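PDB 5C5V: acidocalcisomal pyrophosphatase, which probably hydrolyses inorganic pyrophosphate to phosphate with the help of magnesium ions, as other members of the soluble pyrophosphatase family do. Local coordinates for residues Ile158-Glu167 against Lys178-Tyr189; Ser239-Leu247 against Lys258-Cys269. All blocks are in the same frame, centred on the assembly; numbering follows the deposited sequence.

Overall arrangement
Contact 1 (Ile158-Glu167 with Lys178-Tyr189) and contact 2 (Ser239-Leu247 with Lys258-Cys269) both fall within the pyrophosphatase family region, in succession along the chain, with centres about 23 Å apart and nearest atoms about 7 Å apart. Contact 1 is the more peripheral, its centre about 23 Å from the chain centre against about 16 Å, and only partly buried: a short antiparallel sheet and adjoining loops whose charged side chains reach imidodiphosphoric acid and magnesium. Contact 2 is buried, a long bulged hairpin of the mixed sheet, joined by backbone bonds and aliphatic packing. Both converge on the active site: the Lys258 side chain comes within about 4 Å of the ligand whose pocket Lys165, Glu167 and Arg187 help to line.

Contact 1: Ile158-Glu167 against Lys178-Tyr189; sequences IPKWTRAKFE and KQDIKNGVPRFY. With MG (magnesium ion), chain F; 2PN (imidodiphosphoric acid), chain C.
Glu167 and Lys178 exchange both backbone bonds of an antiparallel hydrogen-bonded pair, and Phe166 faces Gln179 in the adjoining non-hydrogen-bonded pair. The strand 178-179 gives way to a tight excursion with a type I' turn at Lys182-Val185, after which the chain returns to the first segment: Lys165 N donates to Arg187 O, and Tyr189 N to Arg163 O. Arg187 O is gripped twice, because Gln179 NE2 reaches it from the opposite face of the carbonyl plane to Lys165 N.

Lys165, Glu167 and Arg187 belong to the pocket of imidodiphosphoric acid (2PN), so the hairpin and its loops form one wall of the active site. Lys165 and Arg187 run side by side in the same direction, with Lys165 CG 3.7 Å above one face of the guanidinium. Arg187, with CG anti to the backbone N (chi1 174°) and extended from there to NE, presents NH1 to 2PN O1 at 2.9 Å and NH2 to 2PN O3 at 2.8 Å, the first nearly straight (170°). A salt bridge from Arg187 NH1 to the anti lone pair of Asp180 OD2 (2.9 Å) helps fix the guanidinium's rotation. Lys165 NZ binds Glu167 OE2 at 2.8 Å, and the same oxygen ligates magnesium at 2.2 Å. The Glu167 and Asp180 carboxylates stack with planes 24° apart, a closeness probably eased by the metal and the two basic groups. Tyr189 meets Lys165 obliquely, its ring carbon CE1 3.6 Å from Lys165 CG, while its OH meets Ile158 CD1.

The segments' strand ends belong to the hairpin 166-168/177-182, with 185-186 as third strand; Tyr189 meets Trp292 of helix 285-295 edge-to-face.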
# COMPACT_ATOMS: atom_id res chain seq x y z
N ILE A 158 22.12 -11.28 5.39
CA ILE A 158 21.61 -11.18 6.76
C ILE A 158 20.18 -10.66 6.83
O ILE A 158 19.93 -9.46 6.68
CB ILE A 158 22.52 -10.29 7.60
CG1 ILE A 158 23.94 -10.86 7.58
CG2 ILE A 158 21.98 -10.16 9.04
CD1 ILE A 158 24.92 -10.01 8.33
N PRO A 159 19.24 -11.56 7.08
CA PRO A 159 17.85 -11.16 7.06
C PRO A 159 17.50 -10.17 8.17
O PRO A 159 18.14 -10.11 9.21
CB PRO A 159 17.10 -12.48 7.26
CG PRO A 159 18.07 -13.53 6.81
CD PRO A 159 19.38 -13.01 7.29
N LYS A 160 16.48 -9.39 7.88
CA LYS A 160 15.84 -8.50 8.82
C LYS A 160 15.64 -9.19 10.18
O LYS A 160 15.18 -10.34 10.23
CB LYS A 160 14.51 -8.05 8.21
CG LYS A 160 13.83 -6.86 8.82
CD LYS A 160 12.53 -6.63 8.06
CE LYS A 160 11.83 -5.38 8.49
NZ LYS A 160 12.56 -4.23 7.97
N TRP A 161 16.02 -8.51 11.25
CA TRP A 161 15.79 -8.97 12.63
C TRP A 161 16.68 -10.14 13.06
O TRP A 161 16.32 -10.86 13.99
CB TRP A 161 14.33 -9.39 12.82
CG TRP A 161 13.35 -8.34 12.45
CD1 TRP A 161 13.43 -7.01 12.72
CD2 TRP A 161 12.14 -8.53 11.71
NE1 TRP A 161 12.34 -6.35 12.20
CE2 TRP A 161 11.53 -7.26 11.58
CE3 TRP A 161 11.52 -9.64 11.14
CZ2 TRP A 161 10.33 -7.08 10.89
CZ3 TRP A 161 10.33 -9.46 10.46
CH2 TRP A 161 9.75 -8.19 10.35
N THR A 162 17.80 -10.36 12.38
CA THR A 162 18.71 -11.43 12.78
C THR A 162 20.10 -10.86 13.01
O THR A 162 20.35 -9.69 12.71
CB THR A 162 18.75 -12.56 11.73
OG1 THR A 162 19.41 -12.12 10.54
CG2 THR A 162 17.33 -13.02 11.41
N ARG A 163 21.01 -11.67 13.53
CA ARG A 163 22.35 -11.19 13.81
C ARG A 163 23.50 -12.16 13.50
O ARG A 163 24.66 -11.85 13.78
CB ARG A 163 22.44 -10.76 15.27
CG ARG A 163 22.29 -11.89 16.26
CD ARG A 163 22.40 -11.34 17.69
NE ARG A 163 21.26 -10.49 18.03
CZ ARG A 163 21.23 -9.68 19.09
NH1 ARG A 163 22.28 -9.61 19.90
NH2 ARG A 163 20.16 -8.94 19.34
N ALA A 164 23.20 -13.32 12.92
CA ALA A 164 24.26 -14.20 12.40
C ALA A 164 24.87 -13.53 11.19
O ALA A 164 24.15 -13.20 10.24
CB ALA A 164 23.73 -15.58 12.05
N LYS A 165 26.17 -13.26 11.23
CA LYS A 165 26.82 -12.48 10.19
C LYS A 165 27.28 -13.35 9.01
O LYS A 165 28.46 -13.66 8.88
CB LYS A 165 27.99 -11.69 10.77
CG LYS A 165 28.14 -10.28 10.21
CD LYS A 165 28.66 -10.27 8.79
CE LYS A 165 28.84 -8.84 8.26
NZ LYS A 165 29.31 -8.82 6.83
N PHE A 166 26.33 -13.73 8.17
CA PHE A 166 26.65 -14.45 6.96
C PHE A 166 27.25 -13.48 5.94
O PHE A 166 26.98 -12.28 5.99
CB PHE A 166 25.42 -15.13 6.40
CG PHE A 166 24.86 -16.19 7.30
CD1 PHE A 166 23.65 -15.99 7.96
CD2 PHE A 166 25.54 -17.37 7.50
CE1 PHE A 166 23.14 -16.96 8.79
CE2 PHE A 166 25.03 -18.35 8.33
CZ PHE A 166 23.83 -18.15 8.98
N GLU A 167 28.09 -14.02 5.05
CA GLU A 167 28.85 -13.28 4.06
C GLU A 167 29.09 -14.18 2.85
O GLU A 167 29.30 -15.38 3.00
CB GLU A 167 30.21 -12.84 4.60
CG GLU A 167 30.23 -11.59 5.46
CD GLU A 167 31.65 -11.18 5.87
OE1 GLU A 167 32.63 -11.85 5.44
OE2 GLU A 167 31.79 -10.19 6.64
N LYS A 178 28.84 -18.11 3.66
CA LYS A 178 29.22 -18.72 4.92
C LYS A 178 29.04 -17.74 6.07
O LYS A 178 28.77 -16.54 5.86
CB LYS A 178 30.67 -19.20 4.87
CG LYS A 178 31.68 -18.08 4.91
CD LYS A 178 33.10 -18.65 4.85
CE LYS A 178 34.14 -17.61 5.22
NZ LYS A 178 35.32 -18.24 5.88
N GLN A 179 29.16 -18.24 7.29
CA GLN A 179 29.17 -17.34 8.43
C GLN A 179 30.60 -16.85 8.65
O GLN A 179 31.55 -17.64 8.71
CB GLN A 179 28.62 -18.03 9.68
CG GLN A 179 28.29 -17.05 10.79
CD GLN A 179 27.43 -17.64 11.89
OE1 GLN A 179 26.99 -18.79 11.81
NE2 GLN A 179 27.20 -16.87 12.94
N ASP A 180 30.74 -15.54 8.76
CA ASP A 180 32.02 -14.93 9.08
C ASP A 180 32.52 -15.47 10.43
O ASP A 180 31.73 -15.85 11.29
CB ASP A 180 31.88 -13.41 9.11
CG ASP A 180 33.20 -12.70 9.14
OD1 ASP A 180 34.24 -13.34 8.84
OD2 ASP A 180 33.21 -11.49 9.46
N ILE A 181 33.84 -15.52 10.58
CA ILE A 181 34.49 -16.01 11.79
C ILE A 181 35.15 -14.85 12.55
O ILE A 181 35.99 -14.13 11.99
CB ILE A 181 35.57 -17.07 11.48
CG1 ILE A 181 34.99 -18.25 10.68
CG2 ILE A 181 36.26 -17.54 12.77
CD1 ILE A 181 33.94 -19.05 11.45
N LYS A 182 34.77 -14.66 13.81
CA LYS A 182 35.40 -13.61 14.60
C LYS A 182 35.83 -14.16 15.95
O LYS A 182 35.01 -14.76 16.66
CB LYS A 182 34.47 -12.41 14.78
CG LYS A 182 35.13 -11.27 15.53
CD LYS A 182 34.32 -9.99 15.48
CE LYS A 182 34.99 -8.91 16.33
NZ LYS A 182 36.43 -8.77 15.99
N ASN A 183 37.10 -13.96 16.29
CA ASN A 183 37.66 -14.49 17.54
C ASN A 183 37.54 -16.01 17.59
O ASN A 183 37.28 -16.58 18.65
CB ASN A 183 36.97 -13.89 18.77
CG ASN A 183 37.17 -12.39 18.88
OD1 ASN A 183 38.21 -11.87 18.46
ND2 ASN A 183 36.21 -11.70 19.47
N GLY A 184 37.70 -16.66 16.45
CA GLY A 184 37.72 -18.11 16.41
C GLY A 184 36.36 -18.80 16.35
O GLY A 184 36.29 -19.98 16.02
N VAL A 185 35.29 -18.08 16.69
CA VAL A 185 33.94 -18.64 16.64
C VAL A 185 33.09 -18.00 15.53
O VAL A 185 33.39 -16.89 15.08
CB VAL A 185 33.21 -18.45 17.98
CG1 VAL A 185 33.98 -19.16 19.08
CG2 VAL A 185 33.09 -16.96 18.31
N PRO A 186 32.03 -18.70 15.08
CA PRO A 186 31.10 -18.08 14.12
C PRO A 186 30.56 -16.74 14.65
O PRO A 186 30.14 -16.67 15.80
CB PRO A 186 29.99 -19.13 13.99
CG PRO A 186 30.67 -20.42 14.29
CD PRO A 186 31.68 -20.10 15.36
N ARG A 187 30.60 -15.70 13.82
CA ARG A 187 30.32 -14.33 14.27
C ARG A 187 28.84 -13.97 14.36
O ARG A 187 28.07 -14.15 13.41
CB ARG A 187 31.05 -13.35 13.35
CG ARG A 187 30.76 -11.88 13.58
CD ARG A 187 31.42 -11.04 12.49
NE ARG A 187 31.17 -9.61 12.62
CZ ARG A 187 31.36 -8.72 11.64
NH1 ARG A 187 31.77 -9.11 10.44
NH2 ARG A 187 31.11 -7.43 11.87
N PHE A 188 28.44 -13.46 15.52
CA PHE A 188 27.12 -12.84 15.69
C PHE A 188 27.33 -11.39 16.07
O PHE A 188 28.25 -11.09 16.83
CB PHE A 188 26.29 -13.55 16.77
CG PHE A 188 25.94 -14.97 16.44
CD1 PHE A 188 24.69 -15.28 15.92
CD2 PHE A 188 26.85 -15.99 16.65
CE1 PHE A 188 24.36 -16.59 15.61
CE2 PHE A 188 26.52 -17.30 16.35
CZ PHE A 188 25.28 -17.59 15.83
N TYR A 189 26.50 -10.50 15.55
CA TYR A 189 26.56 -9.11 15.99
C TYR A 189 26.36 -9.02 17.49
O TYR A 189 25.40 -9.56 18.04
CB TYR A 189 25.49 -8.27 15.31
CG TYR A 189 25.71 -7.99 13.86
CD1 TYR A 189 26.96 -7.64 13.38
CD2 TYR A 189 24.65 -8.05 12.97
CE1 TYR A 189 27.15 -7.37 12.05
CE2 TYR A 189 24.83 -7.78 11.64
CZ TYR A 189 26.08 -7.44 11.18
OH TYR A 189 26.25 -7.16 9.85
MG MG F . 33.15 -8.44 6.75
P1 2PN C . 31.65 -5.92 8.33
O1 2PN C . 32.47 -7.24 8.39
O2 2PN C . 32.63 -4.75 8.05
O3 2PN C . 30.86 -5.76 9.66
N1 2PN C . 30.53 -6.05 7.15
P2 2PN C . 30.87 -6.05 5.54
O4 2PN C . 31.94 -7.14 5.20
O5 2PN C . 31.44 -4.68 5.21
O6 2PN C . 29.65 -6.30 4.78
O HOH W 1 24.83 -11.38 20.12
O HOH W 2 34.22 -9.54 5.14
O HOH W 3 34.47 -9.29 8.05
O HOH W 4 34.84 -7.17 6.83

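Contact 2: Ser239-Leu247 against Lys258-Cys269; sequences SAVKVLGVL and KVVCISHNDPIC
His264 sets the edge of its imidazole against the backbone of Ala240-Val241, with CD2 3.2 Å from Val241 C, and meets Lys242 CB obliquely through NE2 (3.5 Å). Its backbone N donates almost straight (174°) to Ala240 O, holding the residue beside the strand, while ring NE2 is hydrogen-bonded to Asn150 O. The Lys242 and His264 side chains cross at about a right angle. With CG anti to the backbone N (chi1 173°) and a bend at chi3, the lysine chain carries NZ to Cys269 O at 3.1 Å, above the carbonyl plane, while CE passes 3.9 Å from Cys269 SG.

Strands 239-247 and 258-263, whose N-to-C directions differ by 136°, form an antiparallel hairpin interrupted by a classic beta bulge. Leu244 N and Gly245 N both donate to Val260 O, at 2.9 Å and 3.3 Å respectively, and the register shifts by one residue. Val243 pairs with Cys261 before the bulge and Val246 with Val259 after it, so valines still collect on one face; Val243 CG2 lies 4.0 Å from Val259 CG1. Helix 316-336 packs on this face through Ala319 against Val243 and Val246. At the bulge, Leu244 CD1 touches Ile262 CG2. Lys258, bent at chi2 and chi4, turns its amine from Leu247 to the magnesium ligand Asp224 and to Asp256 O, with Phe293 in cation-pi contact.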
# COMPACT_ATOMS: atom_id res chain seq x y z
N SER A 239 16.69 -10.91 -4.73
CA SER A 239 15.48 -10.29 -5.24
C SER A 239 15.74 -8.92 -5.82
O SER A 239 16.75 -8.29 -5.52
CB SER A 239 14.42 -10.20 -4.15
OG SER A 239 14.94 -9.48 -3.04
N ALA A 240 14.82 -8.47 -6.66
CA ALA A 240 15.00 -7.25 -7.40
C ALA A 240 14.75 -6.05 -6.52
O ALA A 240 13.73 -5.97 -5.82
CB ALA A 240 14.08 -7.23 -8.62
N VAL A 241 15.69 -5.11 -6.52
CA VAL A 241 15.53 -3.92 -5.69
C VAL A 241 15.76 -2.65 -6.48
O VAL A 241 16.35 -2.66 -7.57
CB VAL A 241 16.50 -3.91 -4.48
CG1 VAL A 241 16.34 -5.17 -3.64
CG2 VAL A 241 17.94 -3.72 -4.93
N LYS A 242 15.27 -1.56 -5.91
CA LYS A 242 15.43 -0.22 -6.44
C LYS A 242 16.37 0.56 -5.55
O LYS A 242 16.15 0.65 -4.35
CB LYS A 242 14.07 0.48 -6.54
CG LYS A 242 14.17 1.93 -6.92
CD LYS A 242 12.87 2.44 -7.51
CE LYS A 242 11.99 3.08 -6.48
NZ LYS A 242 10.82 3.72 -7.16
N VAL A 243 17.41 1.13 -6.13
CA VAL A 243 18.41 1.89 -5.39
C VAL A 243 17.93 3.31 -5.11
O VAL A 243 17.45 4.00 -6.02
CB VAL A 243 19.74 1.93 -6.17
CG1 VAL A 243 20.62 3.07 -5.69
CG2 VAL A 243 20.44 0.58 -6.09
N LEU A 244 18.05 3.76 -3.85
CA LEU A 244 17.55 5.07 -3.44
C LEU A 244 18.68 6.04 -3.08
O LEU A 244 18.54 7.24 -3.26
CB LEU A 244 16.61 4.94 -2.24
CG LEU A 244 15.37 4.09 -2.50
CD1 LEU A 244 14.61 3.86 -1.22
CD2 LEU A 244 14.48 4.76 -3.56
N GLY A 245 19.78 5.53 -2.56
CA GLY A 245 20.85 6.40 -2.12
C GLY A 245 21.97 5.62 -1.50
O GLY A 245 21.93 4.39 -1.47
N VAL A 246 22.98 6.31 -0.99
CA VAL A 246 24.12 5.58 -0.44
C VAL A 246 24.82 6.36 0.66
O VAL A 246 24.94 7.58 0.61
CB VAL A 246 25.15 5.22 -1.57
CG1 VAL A 246 25.68 6.46 -2.23
CG2 VAL A 246 26.29 4.40 -1.00
N LEU A 247 25.31 5.62 1.65
CA LEU A 247 26.04 6.18 2.78
C LEU A 247 27.52 5.91 2.67
O LEU A 247 27.93 4.76 2.49
CB LEU A 247 25.50 5.60 4.10
CG LEU A 247 26.14 6.14 5.37
CD1 LEU A 247 25.96 7.64 5.47
CD2 LEU A 247 25.56 5.43 6.60
N LYS A 258 27.47 2.02 1.85
CA LYS A 258 26.26 1.31 2.24
C LYS A 258 25.10 1.82 1.42
O LYS A 258 24.59 2.92 1.67
CB LYS A 258 26.00 1.47 3.74
CG LYS A 258 27.05 0.84 4.64
CD LYS A 258 26.90 -0.67 4.70
CE LYS A 258 27.95 -1.28 5.61
NZ LYS A 258 29.31 -1.17 5.02
N VAL A 259 24.71 1.05 0.41
CA VAL A 259 23.63 1.47 -0.47
C VAL A 259 22.28 1.23 0.18
O VAL A 259 22.01 0.14 0.70
CB VAL A 259 23.69 0.75 -1.84
CG1 VAL A 259 22.48 1.13 -2.69
CG2 VAL A 259 24.98 1.09 -2.57
N VAL A 260 21.43 2.25 0.16
CA VAL A 260 20.07 2.14 0.66
C VAL A 260 19.19 1.78 -0.52
O VAL A 260 19.20 2.47 -1.54
CB VAL A 260 19.55 3.46 1.31
CG1 VAL A 260 18.09 3.29 1.76
CG2 VAL A 260 20.42 3.86 2.50
N CYS A 261 18.43 0.70 -0.39
CA CYS A 261 17.58 0.27 -1.49
C CYS A 261 16.29 -0.29 -0.96
O CYS A 261 16.15 -0.54 0.24
CB CYS A 261 18.30 -0.78 -2.35
SG CYS A 261 18.66 -2.31 -1.45
N ILE A 262 15.33 -0.51 -1.85
CA ILE A 262 14.08 -1.13 -1.43
C ILE A 262 13.56 -2.10 -2.46
O ILE A 262 13.62 -1.85 -3.66
CB ILE A 262 12.98 -0.08 -1.13
CG1 ILE A 262 11.74 -0.78 -0.58
CG2 ILE A 262 12.65 0.74 -2.37
CD1 ILE A 262 10.70 0.17 -0.05
N SER A 263 13.05 -3.23 -1.97
CA SER A 263 12.48 -4.27 -2.80
C SER A 263 11.40 -3.76 -3.75
O SER A 263 10.49 -3.05 -3.34
CB SER A 263 11.89 -5.37 -1.91
OG SER A 263 11.06 -6.23 -2.68
N HIS A 264 11.49 -4.16 -5.00
CA HIS A 264 10.47 -3.81 -5.98
C HIS A 264 9.14 -4.48 -5.64
O HIS A 264 8.14 -4.20 -6.28
CB HIS A 264 10.92 -4.21 -7.39
CG HIS A 264 11.73 -3.16 -8.08
ND1 HIS A 264 11.17 -2.06 -8.69
CD2 HIS A 264 13.07 -3.04 -8.26
CE1 HIS A 264 12.12 -1.32 -9.22
NE2 HIS A 264 13.29 -1.89 -8.97
N ASN A 265 9.14 -5.37 -4.65
CA ASN A 265 7.91 -6.02 -4.19
C ASN A 265 7.26 -5.39 -2.97
O ASN A 265 6.18 -5.82 -2.55
CB ASN A 265 8.19 -7.49 -3.89
CG ASN A 265 8.15 -8.32 -5.12
OD1 ASN A 265 7.39 -8.00 -6.05
ND2 ASN A 265 8.97 -9.37 -5.18
N ASP A 266 7.91 -4.40 -2.38
CA ASP A 266 7.34 -3.71 -1.23
C ASP A 266 6.19 -2.81 -1.69
O ASP A 266 6.24 -2.22 -2.77
CB ASP A 266 8.39 -2.88 -0.49
CG ASP A 266 7.94 -2.47 0.91
OD1 ASP A 266 8.23 -3.21 1.88
OD2 ASP A 266 7.30 -1.40 1.06
N PRO A 267 5.13 -2.73 -0.86
CA PRO A 267 3.92 -1.93 -1.10
C PRO A 267 4.20 -0.45 -1.31
O PRO A 267 3.40 0.21 -1.98
CB PRO A 267 3.08 -2.16 0.17
CG PRO A 267 3.52 -3.53 0.64
CD PRO A 267 5.00 -3.57 0.34
N ILE A 268 5.28 0.07 -0.76
CA ILE A 268 5.58 1.49 -0.91
C ILE A 268 6.73 1.80 -1.86
O ILE A 268 7.27 2.91 -1.81
CB ILE A 268 5.90 2.17 0.44
CG1 ILE A 268 7.23 1.66 0.99
CG2 ILE A 268 4.75 1.96 1.43
CD1 ILE A 268 7.76 2.51 2.13
N CYS A 269 7.12 0.83 -2.69
CA CYS A 269 8.22 1.03 -3.63
C CYS A 269 7.92 2.15 -4.63
O CYS A 269 8.77 2.98 -4.92
CB CYS A 269 8.55 -0.26 -4.39
SG CYS A 269 10.08 -0.13 -5.40